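Local coordinates for N-alpha-acetyltransferase (Sulfolobus solfataricus P2, PDB 4R3L), which transfers the acetyl group of acetyl-CoA to the free alpha-amino group of protein N termini, preferring those that begin with serine, at residues 64-69 with 87-92; 47-52 with 68-73; 13-18 with 53-58. One frame throughout, in Å; residues are numbered along the deposited sequence.

Contact 1: 64-69 with 87-92. With COA (coenzyme A), chain C.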
# COMPACT_ATOMS: atom_id res chain seq x y z
N GLY A 64 -10.33 6.60 1.80
CA GLY A 64 -9.18 5.92 1.25
C GLY A 64 -8.30 5.39 2.35
O GLY A 64 -8.44 5.81 3.50
N TYR A 65 -7.41 4.45 2.04
CA TYR A 65 -6.53 3.93 3.07
C TYR A 65 -5.29 3.35 2.45
O TYR A 65 -5.26 3.04 1.25
CB TYR A 65 -7.25 2.86 3.92
CG TYR A 65 -7.48 1.59 3.15
CD1 TYR A 65 -6.55 0.56 3.18
CD2 TYR A 65 -8.62 1.42 2.37
CE1 TYR A 65 -6.75 -0.61 2.46
CE2 TYR A 65 -8.83 0.26 1.64
CZ TYR A 65 -7.88 -0.74 1.68
OH TYR A 65 -8.09 -1.91 0.97
N ILE A 66 -4.26 3.17 3.27
CA ILE A 66 -3.10 2.41 2.87
C ILE A 66 -2.70 1.49 4.01
O ILE A 66 -2.53 1.93 5.14
CB ILE A 66 -1.91 3.32 2.46
CG1 ILE A 66 -0.71 2.47 2.00
CG2 ILE A 66 -1.51 4.27 3.61
CD1 ILE A 66 0.42 3.31 1.39
N MET A 67 -2.58 0.20 3.70
CA MET A 67 -2.24 -0.80 4.72
C MET A 67 -0.87 -1.38 4.44
O MET A 67 -0.65 -1.96 3.38
CB MET A 67 -3.30 -1.93 4.72
CG MET A 67 -2.94 -3.09 5.59
SD MET A 67 -4.37 -4.19 5.87
CE MET A 67 -4.72 -4.74 4.20
N PRO A 68 0.06 -1.22 5.40
CA PRO A 68 1.45 -1.63 5.22
C PRO A 68 1.77 -2.96 5.90
O PRO A 68 1.00 -3.44 6.73
CB PRO A 68 2.20 -0.50 5.93
CG PRO A 68 1.34 -0.28 7.16
CD PRO A 68 -0.11 -0.48 6.66
N ARG A 69 2.92 -3.51 5.53
CA ARG A 69 3.52 -4.63 6.26
C ARG A 69 5.01 -4.34 6.36
O ARG A 69 5.61 -3.91 5.38
CB ARG A 69 3.26 -5.96 5.54
CG ARG A 69 3.82 -7.17 6.24
CD ARG A 69 3.94 -8.31 5.25
NE ARG A 69 3.86 -9.62 5.88
CZ ARG A 69 4.12 -10.75 5.25
NH1 ARG A 69 4.51 -10.72 3.97
NH2 ARG A 69 4.02 -11.91 5.88
N GLY A 87 9.57 -2.05 3.70
CA GLY A 87 8.17 -1.72 3.89
C GLY A 87 7.41 -2.21 2.67
O GLY A 87 7.85 -2.05 1.55
N HIS A 88 6.27 -2.84 2.91
CA HIS A 88 5.52 -3.49 1.86
C HIS A 88 4.13 -2.91 1.87
O HIS A 88 3.45 -2.97 2.89
CB HIS A 88 5.52 -5.01 2.11
CG HIS A 88 4.87 -5.83 1.04
ND1 HIS A 88 4.81 -7.20 1.10
CD2 HIS A 88 4.28 -5.48 -0.13
CE1 HIS A 88 4.21 -7.67 0.02
NE2 HIS A 88 3.87 -6.64 -0.74
N VAL A 89 3.69 -2.33 0.75
CA VAL A 89 2.31 -1.86 0.68
C VAL A 89 1.41 -3.02 0.37
O VAL A 89 1.49 -3.57 -0.72
CB VAL A 89 2.10 -0.77 -0.41
CG1 VAL A 89 0.65 -0.28 -0.41
CG2 VAL A 89 3.08 0.38 -0.23
N VAL A 90 0.55 -3.39 1.31
CA VAL A 90 -0.28 -4.58 1.13
C VAL A 90 -1.50 -4.20 0.30
O VAL A 90 -1.91 -4.92 -0.62
CB VAL A 90 -0.72 -5.17 2.47
CG1 VAL A 90 -1.65 -6.37 2.26
CG2 VAL A 90 0.50 -5.55 3.29
N SER A 91 -2.03 -3.02 0.58
CA SER A 91 -3.26 -2.60 -0.05
C SER A 91 -3.37 -1.08 0.00
O SER A 91 -3.07 -0.47 1.03
CB SER A 91 -4.45 -3.28 0.65
OG SER A 91 -5.67 -3.04 -0.02
N ILE A 92 -3.77 -0.47 -1.11
CA ILE A 92 -4.10 0.95 -1.13
C ILE A 92 -5.30 1.16 -2.05
O ILE A 92 -5.38 0.59 -3.14
CB ILE A 92 -2.88 1.81 -1.57
CG1 ILE A 92 -3.20 3.30 -1.48
CG2 ILE A 92 -2.41 1.45 -2.98
CD1 ILE A 92 -2.01 4.18 -1.82
N1A COA C . -4.89 7.65 -15.27
C2A COA C . -3.65 8.15 -15.45
N3A COA C . -2.91 8.54 -14.40
C4A COA C . -3.39 8.43 -13.13
C5A COA C . -4.66 7.92 -12.91
C6A COA C . -5.42 7.53 -14.03
N6A COA C . -6.76 6.98 -13.85
N7A COA C . -4.89 7.93 -11.54
C8A COA C . -3.77 8.44 -10.94
N9A COA C . -2.86 8.74 -11.89
C1B COA C . -1.53 9.33 -11.68
C2B COA C . -1.51 10.72 -12.17
O2B COA C . -0.24 11.08 -12.58
C3B COA C . -1.84 11.48 -10.98
O3B COA C . -1.46 12.78 -11.16
P3B COA C . -2.52 13.84 -11.63
O7A COA C . -2.00 15.25 -11.37
O8A COA C . -3.77 13.64 -10.88
O9A COA C . -2.78 13.66 -13.10
C4B COA C . -1.02 10.79 -9.97
O4B COA C . -1.18 9.42 -10.28
C5B COA C . -1.53 11.00 -8.60
O5B COA C . -2.74 10.34 -8.36
P1A COA C . -3.59 10.45 -7.03
O1A COA C . -4.67 11.50 -7.16
O2A COA C . -2.69 10.70 -5.89
O3A COA C . -4.28 9.01 -6.97
P2A COA C . -5.75 8.70 -6.49
O4A COA C . -6.78 9.05 -7.56
O5A COA C . -6.04 9.38 -5.19
O6A COA C . -5.82 7.11 -6.24
CBP COA C . -5.55 4.80 -6.97
CCP COA C . -5.10 6.29 -7.08
CDP COA C . -4.78 3.97 -7.97
CEP COA C . -5.25 4.33 -5.55
CAP COA C . -7.03 4.80 -7.25
OAP COA C . -7.34 4.97 -8.64
C9P COA C . -7.77 3.55 -6.81
O9P COA C . -8.17 3.43 -5.63
N8P COA C . -8.06 2.48 -7.73
C7P COA C . -8.77 1.26 -7.35
C6P COA C . -8.01 0.42 -6.28
C5P COA C . -6.57 0.12 -6.68
O5P COA C . -6.35 -0.31 -7.84
N4P COA C . -5.47 0.36 -5.74
C3P COA C . -4.10 0.10 -6.13
C2P COA C . -3.69 -1.35 -6.35
S1P COA C . -1.97 -1.74 -6.40
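A classic beta bulge interrupts the antiparallel hairpin of strands 61-72 and 83-94, where Val-90 and Ser-91 both face Met-67. Met-67 O accepts from two amides. Val-90 N lies 2.8 Å from Met-67 O; Ser-91 N reaches the same oxygen on a lone pair, at a longer 3.3 Å. Met-67 N gives an almost straight bond to Ser-91 O (2.8 Å, 174°). Past the bulge, Arg-69 and His-88 form a regular hydrogen-bonded pair. A bulge in strand 83-94, the fourth of the fold, is a hallmark of GNAT enzymes; beyond it this strand parts from the next and receives the pantetheine arm. Here Ile-92 O takes a bond from N4P of coenzyme A at 2.6 Å.

On the face of Met-67 and Ser-91, the hydroxyls Tyr-65 OH and Ser-91 OG meet at 2.8 Å. Ser-91 OG stands opposite its own backbone N (chi1 -173°), which carries it out to the tyrosine. Asn-29 ND2 is a second partner of Tyr-65 OH. Met-67 bends at chi3 (63°) and rests its CE on Ser-91 CB at 3.8 Å, with Val-90 CG1 close by. On the other face, Ile-66 crosses Val-89 at about a right angle, and Ile-66 CG1 lies 3.9 Å from Val-89 CG1. Ile-66 also packs on helix 103-119. His-88 and Glu-127 are zinc-binding residues; in this structure His-88 NE2 is hydrogen-bonded to Glu-127 OE1.

Contact 2: 47-52 with 68-73; sequences KEYGLA and PRIEWG
Glu-71 OE2 is gripped by two groups: Arg-69 NH1, in a salt bridge with a weak hydrogen bond (3.1 Å), and His-88 ND1. This gives the outer end of Arg-69 a partner, while its inner part lies against Tyr-49. The tyrosine sits near the end of helix 39-49 and is laid on the outer part of strand 61-72. Its CG is beside the backbone N (chi1 -37°), and the ring reaches out over the strand backbone. Arg-69 CA makes a CH-pi contact with one ring face, 4.0 Å from the centroid of Tyr-49 and 17° off the normal. Ile-70 N stands over the same face, likewise offset toward the rim. Glu-48 CB lies over the centre of the opposite face, 3.7 Å above it, so the ring is clamped between helix and strand. Tyr-49 CD1 touches Ile-70 CG1 at 3.7 Å. The Arg-69 side chain runs the same way as the tyrosine, its CG near CE2 and OH on the face that meets Arg-69 CA. Its guanidinium plane is steeply inclined to the ring (84°).

In the 3-10 segment 50-52, Ala-52 CB packs on Pro-68 CG at 3.7 Å. Ala-52 O lies close to the proline ring too, and is hydrogen-bonded to Ser-111 OG. With an alanine at Tyr-49 the backbone of Arg-69 and Ile-70 is likely to lose its aromatic cover, leaving a gap between helix and strand. Between these two segments the joint rests on CH-pi and van der Waals contact. Pro-68 O, buried beside the ring with no polar partner, probably carries some desolvation cost.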
# COMPACT_ATOMS: atom_id res chain seq x y z
N LYS A 47 -2.62 -3.49 14.30
CA LYS A 47 -1.93 -3.65 15.57
C LYS A 47 -0.41 -3.81 15.43
O LYS A 47 0.34 -3.35 16.28
CB LYS A 47 -2.53 -4.83 16.35
CG LYS A 47 -3.99 -4.56 16.67
CD LYS A 47 -4.53 -5.40 17.80
CE LYS A 47 -5.98 -4.99 18.11
NZ LYS A 47 -6.08 -3.64 18.77
N GLU A 48 0.04 -4.47 14.37
CA GLU A 48 1.47 -4.71 14.21
C GLU A 48 2.23 -3.56 13.52
O GLU A 48 3.40 -3.32 13.82
CB GLU A 48 1.70 -6.00 13.43
CG GLU A 48 1.13 -7.25 14.13
CD GLU A 48 1.27 -8.51 13.30
OE1 GLU A 48 1.60 -8.41 12.10
OE2 GLU A 48 1.05 -9.61 13.85
N TYR A 49 1.58 -2.87 12.58
CA TYR A 49 2.28 -1.88 11.74
C TYR A 49 1.51 -0.58 11.65
O TYR A 49 1.57 0.13 10.64
CB TYR A 49 2.51 -2.41 10.32
CG TYR A 49 2.84 -3.89 10.24
CD1 TYR A 49 4.07 -4.37 10.67
CD2 TYR A 49 1.93 -4.80 9.71
CE1 TYR A 49 4.37 -5.72 10.59
CE2 TYR A 49 2.23 -6.16 9.63
CZ TYR A 49 3.46 -6.60 10.07
OH TYR A 49 3.78 -7.95 9.99
N GLY A 50 0.80 -0.26 12.73
CA GLY A 50 -0.16 0.83 12.73
C GLY A 50 0.41 2.21 12.44
O GLY A 50 -0.31 3.06 11.94
N LEU A 51 1.67 2.43 12.76
CA LEU A 51 2.26 3.76 12.56
C LEU A 51 2.34 4.13 11.09
O LEU A 51 2.40 5.33 10.74
CB LEU A 51 3.64 3.84 13.20
CG LEU A 51 3.57 3.70 14.73
CD1 LEU A 51 4.95 3.63 15.32
CD2 LEU A 51 2.80 4.88 15.30
N ALA A 52 2.32 3.12 10.22
CA ALA A 52 2.41 3.36 8.77
C ALA A 52 1.07 3.10 8.05
O ALA A 52 1.01 3.11 6.81
CB ALA A 52 3.55 2.50 8.16
N PRO A 68 0.06 -1.22 5.40
CA PRO A 68 1.45 -1.63 5.22
C PRO A 68 1.77 -2.96 5.90
O PRO A 68 1.00 -3.44 6.73
CB PRO A 68 2.20 -0.50 5.93
CG PRO A 68 1.34 -0.28 7.16
CD PRO A 68 -0.11 -0.48 6.66
N ARG A 69 2.92 -3.51 5.53
CA ARG A 69 3.52 -4.63 6.26
C ARG A 69 5.01 -4.34 6.36
O ARG A 69 5.61 -3.91 5.38
CB ARG A 69 3.26 -5.96 5.54
CG ARG A 69 3.82 -7.17 6.24
CD ARG A 69 3.94 -8.31 5.25
NE ARG A 69 3.86 -9.62 5.88
CZ ARG A 69 4.12 -10.75 5.25
NH1 ARG A 69 4.51 -10.72 3.97
NH2 ARG A 69 4.02 -11.91 5.88
N ILE A 70 5.60 -4.57 7.52
CA ILE A 70 7.02 -4.30 7.70
C ILE A 70 7.78 -5.64 7.74
O ILE A 70 7.36 -6.56 8.44
CB ILE A 70 7.30 -3.51 8.99
CG1 ILE A 70 6.55 -2.17 8.96
CG2 ILE A 70 8.80 -3.31 9.14
CD1 ILE A 70 6.98 -1.28 7.79
N GLU A 71 8.86 -5.73 6.98
CA GLU A 71 9.55 -7.02 6.80
C GLU A 71 11.07 -6.91 6.96
O GLU A 71 11.63 -5.82 6.87
CB GLU A 71 9.23 -7.59 5.42
CG GLU A 71 7.74 -7.62 5.10
CD GLU A 71 7.45 -7.90 3.63
OE1 GLU A 71 8.34 -7.67 2.79
OE2 GLU A 71 6.33 -8.34 3.34
N TRP A 72 11.74 -8.02 7.22
CA TRP A 72 13.20 -8.05 7.20
C TRP A 72 13.61 -9.21 6.32
O TRP A 72 13.12 -10.33 6.49
CB TRP A 72 13.80 -8.19 8.61
CG TRP A 72 15.30 -8.28 8.59
CD1 TRP A 72 16.19 -7.27 8.31
CD2 TRP A 72 16.09 -9.45 8.84
NE1 TRP A 72 17.48 -7.76 8.37
CE2 TRP A 72 17.44 -9.08 8.69
CE3 TRP A 72 15.77 -10.77 9.16
CZ2 TRP A 72 18.48 -9.99 8.87
CZ3 TRP A 72 16.81 -11.67 9.34
CH2 TRP A 72 18.15 -11.28 9.19
N GLY A 73 14.46 -8.96 5.33
CA GLY A 73 14.79 -10.02 4.41
C GLY A 73 15.55 -9.52 3.21
O GLY A 73 16.00 -8.38 3.18

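Contact 3: 13-18 with 53-58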
# COMPACT_ATOMS: atom_id res chain seq x y z
N THR A 13 -8.27 15.13 4.75
CA THR A 13 -7.18 15.13 5.70
C THR A 13 -6.68 13.69 5.81
O THR A 13 -7.36 12.78 5.38
CB THR A 13 -7.62 15.63 7.08
OG1 THR A 13 -8.69 14.82 7.57
CG2 THR A 13 -8.11 17.07 7.00
N LEU A 14 -5.49 13.50 6.38
CA LEU A 14 -4.98 12.15 6.66
C LEU A 14 -4.80 12.00 8.14
O LEU A 14 -4.47 12.96 8.82
CB LEU A 14 -3.63 11.90 5.98
CG LEU A 14 -3.49 12.07 4.47
CD1 LEU A 14 -2.08 11.63 4.02
CD2 LEU A 14 -4.55 11.31 3.75
N ARG A 15 -4.98 10.78 8.63
CA ARG A 15 -4.55 10.44 9.96
C ARG A 15 -4.26 8.94 10.04
O ARG A 15 -4.60 8.17 9.13
CB ARG A 15 -5.61 10.84 10.99
CG ARG A 15 -6.95 10.19 10.77
CD ARG A 15 -7.85 10.40 11.98
NE ARG A 15 -9.20 9.88 11.75
CZ ARG A 15 -9.50 8.58 11.77
NH1 ARG A 15 -8.54 7.68 11.99
NH2 ARG A 15 -10.74 8.18 11.56
N ASN A 16 -3.58 8.53 11.09
CA ASN A 16 -3.41 7.09 11.30
C ASN A 16 -4.76 6.39 11.46
O ASN A 16 -5.73 6.94 12.03
CB ASN A 16 -2.50 6.85 12.50
CG ASN A 16 -1.05 7.16 12.20
OD1 ASN A 16 -0.55 8.23 12.52
ND2 ASN A 16 -0.37 6.22 11.56
N ALA A 17 -4.85 5.18 10.92
CA ALA A 17 -6.05 4.38 11.07
C ALA A 17 -6.26 3.98 12.52
O ALA A 17 -5.30 3.80 13.27
CB ALA A 17 -5.95 3.13 10.19
N ARG A 18 -7.53 3.80 12.89
CA ARG A 18 -7.92 3.32 14.22
C ARG A 18 -8.86 2.14 14.07
O ARG A 18 -9.45 1.95 13.01
CB ARG A 18 -8.59 4.45 15.02
CG ARG A 18 -7.73 5.71 15.14
CD ARG A 18 -8.49 6.85 15.83
NE ARG A 18 -9.82 7.04 15.25
CZ ARG A 18 -10.77 7.79 15.79
NH1 ARG A 18 -10.55 8.42 16.94
NH2 ARG A 18 -11.95 7.91 15.19
N PHE A 53 0.01 2.89 8.84
CA PHE A 53 -1.33 2.57 8.34
C PHE A 53 -2.15 3.86 8.41
O PHE A 53 -2.52 4.33 9.50
CB PHE A 53 -1.97 1.46 9.23
CG PHE A 53 -3.16 0.73 8.63
CD1 PHE A 53 -3.36 -0.63 8.95
CD2 PHE A 53 -4.04 1.34 7.75
CE1 PHE A 53 -4.44 -1.32 8.42
CE2 PHE A 53 -5.12 0.63 7.21
CZ PHE A 53 -5.32 -0.70 7.55
N PHE A 54 -2.43 4.46 7.26
CA PHE A 54 -3.15 5.72 7.26
C PHE A 54 -4.51 5.63 6.58
O PHE A 54 -4.73 4.78 5.71
CB PHE A 54 -2.30 6.79 6.57
CG PHE A 54 -1.10 7.22 7.36
CD1 PHE A 54 -1.18 8.32 8.22
CD2 PHE A 54 0.12 6.58 7.23
CE1 PHE A 54 -0.06 8.73 8.94
CE2 PHE A 54 1.23 6.98 7.96
CZ PHE A 54 1.14 8.06 8.81
N VAL A 55 -5.41 6.52 6.98
CA VAL A 55 -6.67 6.71 6.27
C VAL A 55 -6.78 8.16 5.80
O VAL A 55 -6.18 9.05 6.39
CB VAL A 55 -7.89 6.37 7.15
CG1 VAL A 55 -8.01 4.84 7.37
CG2 VAL A 55 -7.82 7.14 8.47
N ALA A 56 -7.55 8.35 4.73
CA ALA A 56 -7.91 9.67 4.22
C ALA A 56 -9.35 9.92 4.62
O ALA A 56 -10.20 9.04 4.45
CB ALA A 56 -7.77 9.74 2.72
N ILE A 57 -9.61 11.11 5.14
CA ILE A 57 -10.91 11.45 5.68
C ILE A 57 -11.54 12.62 4.93
O ILE A 57 -10.88 13.62 4.69
CB ILE A 57 -10.81 11.84 7.17
CG1 ILE A 57 -10.16 10.71 7.98
CG2 ILE A 57 -12.20 12.23 7.72
CD1 ILE A 57 -10.99 9.46 8.01
N VAL A 58 -12.80 12.47 4.54
CA VAL A 58 -13.60 13.60 4.09
C VAL A 58 -14.86 13.70 4.94
O VAL A 58 -15.64 12.74 5.00
CB VAL A 58 -14.00 13.49 2.62
CG1 VAL A 58 -14.95 14.61 2.25
CG2 VAL A 58 -12.76 13.54 1.72
O HOH W 1 -11.33 16.01 6.69
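Backbone hydrogen bonds join Thr-13 and Ile-57 as an antiparallel pair, and Arg-15 and Val-55 as the next. Each pair is bonded in both directions. The straightest of the four runs from Val-55 N to Arg-15 O (2.8 Å, 171°). Past the end of strand 13-16, Ala-17 N still reaches Phe-53 O at 2.9 Å. A water bridges Thr-13 OG1 and Ile-57 O at the other end.

Side-chain polar contacts centre on Arg-15. Its CG lies between the backbone N and the carbonyl carbon (chi1 59°), and the extended chain then crosses to the neighbouring strand. Arg-15 NH1 bonds to Asn-16 O at 2.9 Å, close to the guanidinium plane, and NH2 makes a salt bridge with Asp-21. One guanidinium face rests on Val-55 CG2, 3.6 Å above the plane; Arg-18 NE is over the opposite face. Asn-16 ND2 has weak hydrogen bonds to Leu-51 O and Gly-50 O.

Packing contacts fall on both sides of the sheet. The Asn-16 amide lies beside the Phe-54 ring, inclined 34° to it, with Asn-16 ND2 over the ring face, 3.6 Å from Phe-54 CZ. Leu-14 CD2 meets Ala-56 CB at 3.7 Å on the side that packs against helix 103-119. Ala-17 CB touches Phe-53 CD2 (3.6 Å) and Val-55 CG1; Phe-53 and Val-55 in turn pack on Ile-25 of helix 22-32. Strand 13-16 is the outermost on this side of the GNAT sheet. The charge of Arg-15 is probably balanced by Asp-21 and the carbonyl of Asn-16, while one flat face of its guanidinium lies on Val-55.

From the N terminus, contact 3 closes first. Its loop runs from 13-18 to 53-58 and carries helices 22-32 and 39-49. Contact 2 starts inside that loop, at 47-52, and ends beyond it at 68-73, so the two cross. Contact 1 opens after contact 3 has closed, and the two are in series. Contact 1 begins on the stretch where contact 2 ends, sharing Pro-68 and Arg-69, and runs on to 87-92. Backbone bonds of Gly-64 to Ala-56 and Ile-66 to Phe-54 join contacts 1 and 3. Together they unite four consecutive sheet strands with the end of helix 39-49.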